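Local coordinates for protein POSSIBLE NITRATE/NITRITE RESPONSE TRANSCRIPTIONAL REGULATORY PROTEIN NARL (DNA-binding response regulator, LuxR family) (Mycobacterium tuberculosis, PDB 3EUL) that probably regulates aerobic nitrate metabolism genes by binding DNA once its receiver domain, the part in this model, is phosphorylated by a sensor kinase, at residues E55-H60 and L88-L93; G45-D48 and A52-E55; P62-L67 and K127-C132; V16-G21 and R33-S38. All blocks are in the same frame, centred on the assembly; numbering follows the deposited sequence.

Contact 1 (E55-H60 and L88-L93); sequences ELIKAH and LPTRVL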
loop_
_atom_site.group_PDB
_atom_site.type_symbol
_atom_site.label_atom_id
_atom_site.label_comp_id
_atom_site.label_asym_id
_atom_site.label_seq_id
_atom_site.Cartn_x
_atom_site.Cartn_y
_atom_site.Cartn_z
ATOM N N GLU A 55 -8.119 -2.608 9.102
ATOM C CA GLU A 55 -8.769 -1.811 10.108
ATOM C C GLU A 55 -8.317 -0.366 10.061
ATOM O O GLU A 55 -9.147 0.518 10.229
ATOM C CB GLU A 55 -8.563 -2.408 11.497
ATOM C CG GLU A 55 -9.373 -1.718 12.569
ATOM C CD GLU A 55 -10.900 -1.886 12.443
ATOM O OE1 GLU A 55 -11.406 -2.929 11.939
ATOM O OE2 GLU A 55 -11.607 -0.960 12.909
ATOM N N LEU A 56 -7.016 -0.113 9.828
ATOM C CA LEU A 56 -6.534 1.246 9.699
ATOM C C LEU A 56 -7.120 1.940 8.483
ATOM O O LEU A 56 -7.377 3.153 8.504
ATOM C CB LEU A 56 -5.013 1.293 9.579
ATOM C CG LEU A 56 -4.154 1.092 10.819
ATOM C CD1 LEU A 56 -2.724 1.009 10.369
ATOM C CD2 LEU A 56 -4.294 2.212 11.857
ATOM N N ILE A 57 -7.292 1.173 7.403
ATOM C CA ILE A 57 -7.907 1.711 6.192
ATOM C C ILE A 57 -9.361 2.105 6.489
ATOM O O ILE A 57 -9.810 3.186 6.089
ATOM C CB ILE A 57 -7.784 0.715 4.997
ATOM C CG1 ILE A 57 -6.309 0.572 4.585
ATOM C CG2 ILE A 57 -8.634 1.163 3.788
ATOM C CD1 ILE A 57 -6.008 -0.643 3.696
ATOM N N LYS A 58 -10.092 1.260 7.209
ATOM C CA LYS A 58 -11.477 1.610 7.563
ATOM C C LYS A 58 -11.547 2.884 8.403
ATOM O O LYS A 58 -12.436 3.693 8.206
ATOM C CB LYS A 58 -12.197 0.461 8.280
ATOM C CG LYS A 58 -12.408 -0.791 7.396
ATOM C CD LYS A 58 -13.232 -1.869 8.064
ATOM C CE LYS A 58 -12.587 -2.327 9.353
ATOM N NZ LYS A 58 -13.398 -3.389 10.042
ATOM N N ALA A 59 -10.608 3.058 9.327
ATOM C CA ALA A 59 -10.623 4.206 10.239
ATOM C C ALA A 59 -10.132 5.502 9.594
ATOM O O ALA A 59 -10.747 6.555 9.766
ATOM C CB ALA A 59 -9.798 3.906 11.486
ATOM N N HIS A 60 -9.021 5.435 8.877
ATOM C CA HIS A 60 -8.372 6.636 8.369
ATOM C C HIS A 60 -8.822 7.023 6.977
ATOM O O HIS A 60 -8.659 8.164 6.590
ATOM C CB HIS A 60 -6.866 6.466 8.387
ATOM C CG HIS A 60 -6.301 6.404 9.756
ATOM N ND1 HIS A 60 -6.058 7.536 10.510
ATOM C CD2 HIS A 60 -5.915 5.351 10.511
ATOM C CE1 HIS A 60 -5.580 7.170 11.687
ATOM N NE2 HIS A 60 -5.469 5.854 11.706
ATOM N N LEU A 88 -14.667 1.353 -0.133
ATOM C CA LEU A 88 -13.883 2.437 0.460
ATOM C C LEU A 88 -13.147 3.245 -0.634
ATOM O O LEU A 88 -12.805 2.704 -1.668
ATOM C CB LEU A 88 -12.900 1.879 1.476
ATOM C CG LEU A 88 -13.440 1.076 2.664
ATOM C CD1 LEU A 88 -12.270 0.621 3.530
ATOM C CD2 LEU A 88 -14.455 1.853 3.519
ATOM N N PRO A 89 -12.918 4.537 -0.410
ATOM C CA PRO A 89 -12.263 5.331 -1.442
ATOM C C PRO A 89 -10.768 5.018 -1.646
ATOM O O PRO A 89 -10.155 5.448 -2.640
ATOM C CB PRO A 89 -12.455 6.775 -0.945
ATOM C CG PRO A 89 -12.639 6.654 0.531
ATOM C CD PRO A 89 -13.299 5.347 0.765
ATOM N N THR A 90 -10.201 4.225 -0.757
ATOM C CA THR A 90 -8.771 3.979 -0.749
ATOM C C THR A 90 -8.267 3.153 -1.922
ATOM O O THR A 90 -8.815 2.107 -2.201
ATOM C CB THR A 90 -8.412 3.245 0.544
ATOM O OG1 THR A 90 -8.824 4.072 1.644
ATOM C CG2 THR A 90 -6.894 3.020 0.607
ATOM N N ARG A 91 -7.170 3.580 -2.544
ATOM C CA ARG A 91 -6.491 2.766 -3.565
ATOM C C ARG A 91 -5.410 1.965 -2.911
ATOM O O ARG A 91 -4.611 2.515 -2.162
ATOM C CB ARG A 91 -5.919 3.650 -4.644
ATOM C CG ARG A 91 -7.037 4.223 -5.472
ATOM C CD ARG A 91 -6.601 5.202 -6.505
ATOM N NE ARG A 91 -5.722 4.709 -7.577
ATOM C CZ ARG A 91 -5.986 3.780 -8.505
ATOM N NH1 ARG A 91 -7.102 3.061 -8.509
ATOM N NH2 ARG A 91 -5.058 3.521 -9.431
ATOM N N VAL A 92 -5.399 0.663 -3.148
ATOM C CA VAL A 92 -4.421 -0.218 -2.505
ATOM C C VAL A 92 -3.290 -0.571 -3.491
ATOM O O VAL A 92 -3.497 -1.299 -4.480
ATOM C CB VAL A 92 -5.074 -1.480 -1.952
ATOM C CG1 VAL A 92 -4.002 -2.433 -1.393
ATOM C CG2 VAL A 92 -6.118 -1.101 -0.859
ATOM N N LEU A 93 -2.104 -0.053 -3.197
ATOM C CA LEU A 93 -0.899 -0.281 -3.995
ATOM C C LEU A 93 -0.108 -1.373 -3.304
ATOM O O LEU A 93 0.181 -1.277 -2.119
ATOM C CB LEU A 93 -0.126 1.046 -4.083
ATOM C CG LEU A 93 0.921 1.310 -5.134
ATOM C CD1 LEU A 93 0.429 1.113 -6.577
ATOM C CD2 LEU A 93 1.440 2.735 -4.931
#

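Contact 2 (G45-D48 and A52-E55); sequences GEAD and AALE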
loop_
_atom_site.group_PDB
_atom_site.type_symbol
_atom_site.label_atom_id
_atom_site.label_comp_id
_atom_site.label_asym_id
_atom_site.label_seq_id
_atom_site.Cartn_x
_atom_site.Cartn_y
_atom_site.Cartn_z
ATOM N N GLY A 45 -1.049 5.961 9.278
ATOM C CA GLY A 45 -1.065 4.701 10.011
ATOM C C GLY A 45 -0.087 3.709 9.443
ATOM O O GLY A 45 0.179 3.728 8.251
ATOM N N GLU A 46 0.452 2.851 10.316
ATOM C CA GLU A 46 1.352 1.768 9.936
ATOM C C GLU A 46 0.880 0.453 10.540
ATOM O O GLU A 46 0.471 0.453 11.698
ATOM C CB GLU A 46 2.710 2.027 10.551
ATOM C CG GLU A 46 3.400 3.261 10.061
ATOM C CD GLU A 46 4.767 3.449 10.711
ATOM O OE1 GLU A 46 5.534 2.453 10.766
ATOM O OE2 GLU A 46 5.047 4.595 11.173
ATOM N N ALA A 47 1.009 -0.651 9.805
ATOM C CA ALA A 47 0.581 -1.971 10.275
ATOM C C ALA A 47 1.655 -2.991 9.942
ATOM O O ALA A 47 2.372 -2.838 8.961
ATOM C CB ALA A 47 -0.731 -2.385 9.598
ATOM N N ASP A 48 1.750 -4.043 10.745
ATOM C CA ASP A 48 2.606 -5.163 10.401
ATOM C C ASP A 48 1.831 -6.430 10.133
ATOM O O ASP A 48 2.438 -7.479 9.949
ATOM C CB ASP A 48 3.703 -5.376 11.452
ATOM C CG ASP A 48 3.202 -5.203 12.860
ATOM O OD1 ASP A 48 2.358 -6.025 13.284
ATOM O OD2 ASP A 48 3.648 -4.236 13.534
ATOM N N ALA A 52 -4.889 -5.739 10.560
ATOM C CA ALA A 52 -4.643 -4.456 11.144
ATOM C C ALA A 52 -4.589 -3.345 10.074
ATOM O O ALA A 52 -5.060 -2.236 10.299
ATOM C CB ALA A 52 -3.309 -4.493 11.968
ATOM N N ALA A 53 -3.964 -3.643 8.946
ATOM C CA ALA A 53 -3.938 -2.750 7.790
ATOM C C ALA A 53 -5.346 -2.452 7.321
ATOM O O ALA A 53 -5.705 -1.307 7.046
ATOM C CB ALA A 53 -3.121 -3.410 6.645
ATOM N N LEU A 54 -6.166 -3.472 7.237
ATOM C CA LEU A 54 -7.555 -3.259 6.824
ATOM C C LEU A 54 -8.337 -2.371 7.816
ATOM O O LEU A 54 -9.103 -1.478 7.421
ATOM C CB LEU A 54 -8.235 -4.600 6.643
ATOM C CG LEU A 54 -9.701 -4.519 6.262
ATOM C CD1 LEU A 54 -9.883 -3.793 4.955
ATOM C CD2 LEU A 54 -10.300 -5.916 6.199
ATOM N N GLU A 55 -8.119 -2.608 9.102
ATOM C CA GLU A 55 -8.769 -1.811 10.108
ATOM C C GLU A 55 -8.317 -0.366 10.061
ATOM O O GLU A 55 -9.147 0.518 10.229
ATOM C CB GLU A 55 -8.563 -2.408 11.497
ATOM C CG GLU A 55 -9.373 -1.718 12.569
ATOM C CD GLU A 55 -10.900 -1.886 12.443
ATOM O OE1 GLU A 55 -11.406 -2.929 11.939
ATOM O OE2 GLU A 55 -11.607 -0.960 12.909
#

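Contact 3 (P62-L67 and K127-C132); sequences PDVALL and KAVLDC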
loop_
_atom_site.group_PDB
_atom_site.type_symbol
_atom_site.label_atom_id
_atom_site.label_comp_id
_atom_site.label_asym_id
_atom_site.label_seq_id
_atom_site.Cartn_x
_atom_site.Cartn_y
_atom_site.Cartn_z
ATOM N N PRO A 62 -7.632 6.428 4.025
ATOM C CA PRO A 62 -6.504 7.053 3.392
ATOM C C PRO A 62 -6.712 7.113 1.885
ATOM O O PRO A 62 -7.430 6.291 1.358
ATOM C CB PRO A 62 -5.375 6.093 3.721
ATOM C CG PRO A 62 -6.015 4.786 3.865
ATOM C CD PRO A 62 -7.296 5.078 4.527
ATOM N N ASP A 63 -6.031 8.028 1.213
ATOM C CA ASP A 63 -6.055 8.110 -0.252
ATOM C C ASP A 63 -5.436 6.833 -0.867
ATOM O O ASP A 63 -5.961 6.261 -1.820
ATOM C CB ASP A 63 -5.278 9.351 -0.704
ATOM C CG ASP A 63 -5.872 10.633 -0.142
ATOM O OD1 ASP A 63 -7.107 10.810 -0.298
ATOM O OD2 ASP A 63 -5.169 11.403 0.524
ATOM N N VAL A 64 -4.323 6.397 -0.277
ATOM C CA VAL A 64 -3.561 5.227 -0.722
ATOM C C VAL A 64 -3.151 4.368 0.479
ATOM O O VAL A 64 -2.810 4.891 1.557
ATOM C CB VAL A 64 -2.278 5.665 -1.423
ATOM C CG1 VAL A 64 -1.461 4.448 -1.930
ATOM C CG2 VAL A 64 -2.601 6.550 -2.561
ATOM N N ALA A 65 -3.221 3.058 0.301
ATOM C CA ALA A 65 -2.623 2.131 1.226
ATOM C C ALA A 65 -1.465 1.474 0.472
ATOM O O ALA A 65 -1.678 0.923 -0.614
ATOM C CB ALA A 65 -3.626 1.113 1.701
ATOM N N LEU A 66 -0.237 1.598 0.976
ATOM C CA LEU A 66 0.882 0.884 0.375
ATOM C C LEU A 66 1.260 -0.321 1.206
ATOM O O LEU A 66 1.836 -0.166 2.309
ATOM C CB LEU A 66 2.071 1.835 0.260
ATOM C CG LEU A 66 3.377 1.268 -0.261
ATOM C CD1 LEU A 66 3.221 0.665 -1.653
ATOM C CD2 LEU A 66 4.408 2.456 -0.248
ATOM N N LEU A 67 0.941 -1.528 0.699
ATOM C CA LEU A 67 0.981 -2.743 1.503
ATOM C C LEU A 67 1.846 -3.856 0.912
ATOM O O LEU A 67 1.801 -4.130 -0.290
ATOM C CB LEU A 67 -0.417 -3.312 1.621
ATOM C CG LEU A 67 -1.515 -2.410 2.158
ATOM C CD1 LEU A 67 -2.827 -3.182 2.207
ATOM C CD2 LEU A 67 -1.107 -1.894 3.519
ATOM N N LYS A 127 6.693 8.739 -6.126
ATOM C CA LYS A 127 5.961 8.995 -7.353
ATOM C C LYS A 127 4.804 7.999 -7.577
ATOM O O LYS A 127 3.715 8.390 -7.982
ATOM C CB LYS A 127 6.912 9.006 -8.552
ATOM C CG LYS A 127 6.184 9.080 -9.883
ATOM C CD LYS A 127 7.128 9.257 -11.058
ATOM C CE LYS A 127 6.362 9.149 -12.394
ATOM N NZ LYS A 127 5.257 10.163 -12.405
ATOM N N ALA A 128 5.051 6.729 -7.311
ATOM C CA ALA A 128 3.991 5.707 -7.394
ATOM C C ALA A 128 2.812 6.008 -6.490
ATOM O O ALA A 128 1.644 5.918 -6.906
ATOM C CB ALA A 128 4.553 4.327 -7.100
ATOM N N VAL A 129 3.093 6.388 -5.251
ATOM C CA VAL A 129 2.031 6.735 -4.305
ATOM C C VAL A 129 1.258 7.989 -4.765
ATOM O O VAL A 129 0.025 8.016 -4.789
ATOM C CB VAL A 129 2.633 6.926 -2.900
ATOM C CG1 VAL A 129 1.677 7.633 -1.979
ATOM C CG2 VAL A 129 3.040 5.550 -2.348
ATOM N N LEU A 130 1.991 9.023 -5.152
ATOM C CA LEU A 130 1.374 10.256 -5.621
ATOM C C LEU A 130 0.561 10.058 -6.899
ATOM O O LEU A 130 -0.549 10.581 -7.004
ATOM C CB LEU A 130 2.431 11.368 -5.804
ATOM C CG LEU A 130 3.123 11.822 -4.502
ATOM C CD1 LEU A 130 4.140 12.948 -4.760
ATOM C CD2 LEU A 130 2.098 12.246 -3.447
ATOM N N ASP A 131 1.080 9.280 -7.846
ATOM C CA ASP A 131 0.370 9.008 -9.110
ATOM C C ASP A 131 -0.907 8.192 -8.854
ATOM O O ASP A 131 -1.950 8.403 -9.480
ATOM C CB ASP A 131 1.265 8.233 -10.077
ATOM C CG ASP A 131 2.337 9.094 -10.732
ATOM O OD1 ASP A 131 2.271 10.343 -10.644
ATOM O OD2 ASP A 131 3.259 8.514 -11.357
ATOM N N CYS A 132 -0.803 7.242 -7.941
ATOM C CA CYS A 132 -1.925 6.408 -7.547
ATOM C C CYS A 132 -3.027 7.258 -6.927
ATOM O O CYS A 132 -4.194 7.146 -7.304
ATOM C CB CYS A 132 -1.429 5.341 -6.584
ATOM S SG CYS A 132 -2.660 4.123 -6.089
#

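Contact 4 (V16-G21 and R33-S38); sequences VRVVVG and RALSLS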
loop_
_atom_site.group_PDB
_atom_site.type_symbol
_atom_site.label_atom_id
_atom_site.label_comp_id
_atom_site.label_asym_id
_atom_site.label_seq_id
_atom_site.Cartn_x
_atom_site.Cartn_y
_atom_site.Cartn_z
ATOM N N VAL A 16 -1.204 14.047 0.566
ATOM C CA VAL A 16 -1.829 12.743 0.328
ATOM C C VAL A 16 -1.687 11.915 1.582
ATOM O O VAL A 16 -0.608 11.853 2.165
ATOM C CB VAL A 16 -1.122 12.025 -0.855
ATOM C CG1 VAL A 16 -1.500 10.516 -0.949
ATOM C CG2 VAL A 16 -1.436 12.747 -2.158
ATOM N N ARG A 17 -2.780 11.284 2.018
ATOM C CA ARG A 17 -2.784 10.518 3.259
ATOM C C ARG A 17 -2.593 9.021 2.949
ATOM O O ARG A 17 -3.279 8.473 2.096
ATOM C CB ARG A 17 -4.076 10.790 4.050
ATOM C CG ARG A 17 -4.227 12.274 4.419
ATOM C CD ARG A 17 -5.645 12.648 4.830
ATOM N NE ARG A 17 -6.002 11.885 6.010
ATOM C CZ ARG A 17 -6.838 10.844 6.053
ATOM N NH1 ARG A 17 -7.545 10.446 5.000
ATOM N NH2 ARG A 17 -7.025 10.249 7.221
ATOM N N VAL A 18 -1.658 8.382 3.654
ATOM C CA VAL A 18 -1.271 6.984 3.396
ATOM C C VAL A 18 -1.217 6.088 4.619
ATOM O O VAL A 18 -0.766 6.501 5.697
ATOM C CB VAL A 18 0.125 6.972 2.693
ATOM C CG1 VAL A 18 0.612 5.554 2.432
ATOM C CG2 VAL A 18 0.019 7.832 1.396
ATOM N N VAL A 19 -1.680 4.839 4.454
ATOM C CA VAL A 19 -1.378 3.766 5.395
ATOM C C VAL A 19 -0.313 2.865 4.760
ATOM O O VAL A 19 -0.442 2.475 3.588
ATOM C CB VAL A 19 -2.661 2.944 5.775
ATOM C CG1 VAL A 19 -2.305 1.620 6.508
ATOM C CG2 VAL A 19 -3.634 3.801 6.628
ATOM N N VAL A 20 0.740 2.549 5.534
ATOM C CA VAL A 20 1.824 1.653 5.125
ATOM C C VAL A 20 1.761 0.353 5.941
ATOM O O VAL A 20 1.577 0.380 7.172
ATOM C CB VAL A 20 3.235 2.306 5.289
ATOM C CG1 VAL A 20 4.347 1.279 4.948
ATOM C CG2 VAL A 20 3.379 3.586 4.452
ATOM N N GLY A 21 1.856 -0.789 5.265
ATOM C CA GLY A 21 1.794 -2.080 5.920
ATOM C C GLY A 21 2.926 -2.969 5.441
ATOM O O GLY A 21 3.113 -3.131 4.239
ATOM N N ARG A 33 9.773 6.881 5.975
ATOM C CA ARG A 33 10.695 8.017 5.889
ATOM C C ARG A 33 10.733 8.653 4.508
ATOM O O ARG A 33 10.674 9.884 4.400
ATOM C CB ARG A 33 12.099 7.607 6.303
ATOM C CG ARG A 33 12.884 8.749 6.860
ATOM C CD ARG A 33 13.892 8.220 7.824
ATOM N NE ARG A 33 15.018 9.112 8.060
ATOM C CZ ARG A 33 15.976 9.356 7.169
ATOM N NH1 ARG A 33 15.954 8.818 5.940
ATOM N NH2 ARG A 33 16.966 10.154 7.498
ATOM N N ALA A 34 10.846 7.839 3.471
ATOM C CA ALA A 34 10.747 8.324 2.064
ATOM C C ALA A 34 9.509 9.166 1.824
ATOM O O ALA A 34 9.581 10.258 1.234
ATOM C CB ALA A 34 10.746 7.162 1.073
ATOM N N LEU A 35 8.348 8.651 2.249
ATOM C CA LEU A 35 7.105 9.384 2.033
ATOM C C LEU A 35 7.076 10.688 2.849
ATOM O O LEU A 35 6.773 11.766 2.322
ATOM C CB LEU A 35 5.900 8.474 2.342
ATOM C CG LEU A 35 5.740 7.222 1.482
ATOM C CD1 LEU A 35 4.551 6.324 1.966
ATOM C CD2 LEU A 35 5.615 7.592 0.027
ATOM N N SER A 36 7.416 10.594 4.124
ATOM C CA SER A 36 7.370 11.726 5.023
ATOM C C SER A 36 8.354 12.828 4.605
ATOM O O SER A 36 8.020 14.016 4.638
ATOM C CB SER A 36 7.657 11.241 6.458
ATOM O OG SER A 36 6.586 10.409 6.912
ATOM N N LEU A 37 9.550 12.424 4.189
ATOM C CA LEU A 37 10.585 13.371 3.786
ATOM C C LEU A 37 10.340 14.001 2.409
ATOM O O LEU A 37 10.992 14.981 2.098
ATOM C CB LEU A 37 11.963 12.711 3.823
ATOM C CG LEU A 37 12.500 12.423 5.225
ATOM C CD1 LEU A 37 13.911 11.794 5.128
ATOM C CD2 LEU A 37 12.556 13.660 6.095
ATOM N N SER A 38 9.391 13.461 1.626
ATOM C CA SER A 38 8.997 14.049 0.338
ATOM C C SER A 38 8.367 15.416 0.555
ATOM O O SER A 38 8.444 16.257 -0.286
ATOM C CB SER A 38 8.003 13.165 -0.418
ATOM O OG SER A 38 6.678 13.253 0.126
#

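Contact 1 (E55-H60 and L88-L93)
On one face of the parallel sheet of the receiver domain, helix 50-60 lays Ile-57 against Leu-88 and Thr-90, which lead into strand 91-96. One methyl does most of the touching: CG2 of Ile-57 lies 3.7 Å from CD1 of Leu-88 and 3.6 Å from OG1 of Thr-90. With CG1 beside the backbone N (chi1 -67°), this methyl is anti to it. The Thr-90 side chain meets the same methyl obliquely, and CB and CG2 of the threonine touch it as well. That hydroxyl has its polar partner in the carbonyl oxygen of Pro-62, with which OG1 hydrogen-bonds, so it stays satisfied beside the isoleucine. Farther out, CD1 of Leu-88 also reaches CG of Lys-58 at 4.1 Å, touching the aliphatic base of the chain. The lysine bends at chi3 (-59°), and its NZ forms a salt bridge with OE1 of Glu-55 at 2.8 Å, one turn back. Val-83 of helix 76-85 closes over Ile-57, Leu-88 and Thr-90. No hydrogen bond joins the two segments; helix 50-60 packs on the loop that leads into strand 91-96, on the face that helices 50-60 and 76-85 cover in the CheY-like alpha/beta fold.

Contact 2 (G45-D48 and A52-E55)
Ala-47 and Ala-53 bring their backbones to within 5.2 Å, CA to CA, where the end of strand 41-47 passes through a short turn into helix 50-60. Such closeness is possible because every side chain in the contact is a single methyl. CB of Ala-47 points at the helix and comes up against its backbone: it lies 3.5 Å from N of Ala-53 and 3.7 Å from CA of the same residue, so the strand methyl rests against the main chain of the first turn. The helix methyls complete the packing, CB of Ala-53 at 3.9 Å and CB of Ala-52 at 4.1 Å from CB of Ala-47. Leu-56, one turn on from Ala-52, also packs on Ala-47. No hydrogen bond crosses between the segments, and the strand spends its polar groups on its neighbour in the sheet instead: the backbone of Gly-45 and Ala-47 bonds with that of Val-20. Glu-46 points away from helix 50-60 and forms a salt bridge through OE1 with NE of Arg-28 on helix 25-38. Successive residues of one strand thus serve the two helical layers. Small residues at a tight strand-to-helix turn let the helix fold back over the edge strand, the opening step of the beta-alpha-beta crossover 41-47, 50-60, 64-68 in this doubly wound receiver fold.

Contact 3 (P62-L67 and K127-C132)
Val-129 and Cys-132 are the residues through which helix segment 127-132 meets Val-64 and Leu-66 of the central strand. The segment begins on its outer side with Lys-127, whose NZ makes a salt bridge of 2.8 Å to OD2 of Asp-131, one turn later, on the syn lone pair of that oxygen. Val-129 follows; its side chain and that of Leu-66 cross at about a right angle, CG2 of Val-129 lying 4.0 Å from CD2 of Leu-66. Having CG1 anti to the backbone N (chi1 165°) is what leaves CG2 to meet the leucine. The carbonyl oxygen of Val-129 is faced by CG2 of Val-64 at 3.7 Å, a methyl laid against the helix backbone. Val-18 and Leu-93, from the strands flanking 64-68, touch the same valine of the helix. One turn farther, SG of Cys-132 comes to 4.3 Å from CG2 of Val-64, while the carbonyl oxygen of Cys-132 accepts a hydrogen bond from NE of Arg-91. Strand and helix axes approach to 9.2 Å at an angle of 145°. As in CheY-like receivers, the C-terminal helix thus packs on the middle strands of the sheet, running roughly antiparallel to the strand that ends at Asp-68, the probable phosphorylation site.

Contact 4 (V16-G21 and R33-S38)
The carbonyl oxygen of Leu-35, the residue that carries this contact, is gripped twice by Ser-38. The hydroxyl OG donates to it over 2.7 Å, in the carbonyl plane and with a C=O...donor angle of 148°. The backbone N of Ser-38 donates to the same oxygen at 3.2 Å, a bond from the third residue onward, while its bond to the carbonyl of Ala-34 is weak. OG of Ser-38 is also tied to N of Ser-40, so the hydroxyl links the helix to the chain that turns back into strand 41-47. On the other side of Leu-35 the chemistry is wholly apolar. Its CD1 methyl rests on two neighbouring valine methyls of strand 16-21, 3.9 Å from CG2 of Val-20 and 4.0 Å from CG1 of Val-18. The approach differs for each: Val-20 and Leu-35 reach toward one another tip to tip, whereas Val-18 crosses the leucine at about a right angle. A CG held beside the backbone N (chi1 -62°), followed by an extended chi2 of 175°, carries CD1 out toward the strand. Val-18 and Val-20, two residues apart, present their branches on the same side of the sheet, and Val-19 between them points away. Val-41 touches both Val-18 and Leu-35. With no polar bond between strand and helix, their hold on each other rests on methyl contacts; the two bonds to Leu-35 O stay within segment 33-38 and do not reach the strand, so the polar and apolar sides of Leu-35 act separately.

In the fold
From the N terminus, contact 4 closes first, folding helix 25-38 back on strand 16-21. Contact 2 comes next in series, a short loop in which helix 50-60 turns back onto strand 41-47. Contact 1 starts on the same helix, sharing Glu-55 with contact 2, and reaches forward to the approach to strand 91-96. Contact 3 begins before contact 1 has closed and ends on the C-terminal helix, so these two cross; none lies within another. The crossing ties helices to both faces of one sheet, where strand 16-21 runs between 41-47 and 64-68, and 91-96 lies next to 64-68. Together the contacts bind three strands, the approach to a fourth, and three helices of the receiver domain.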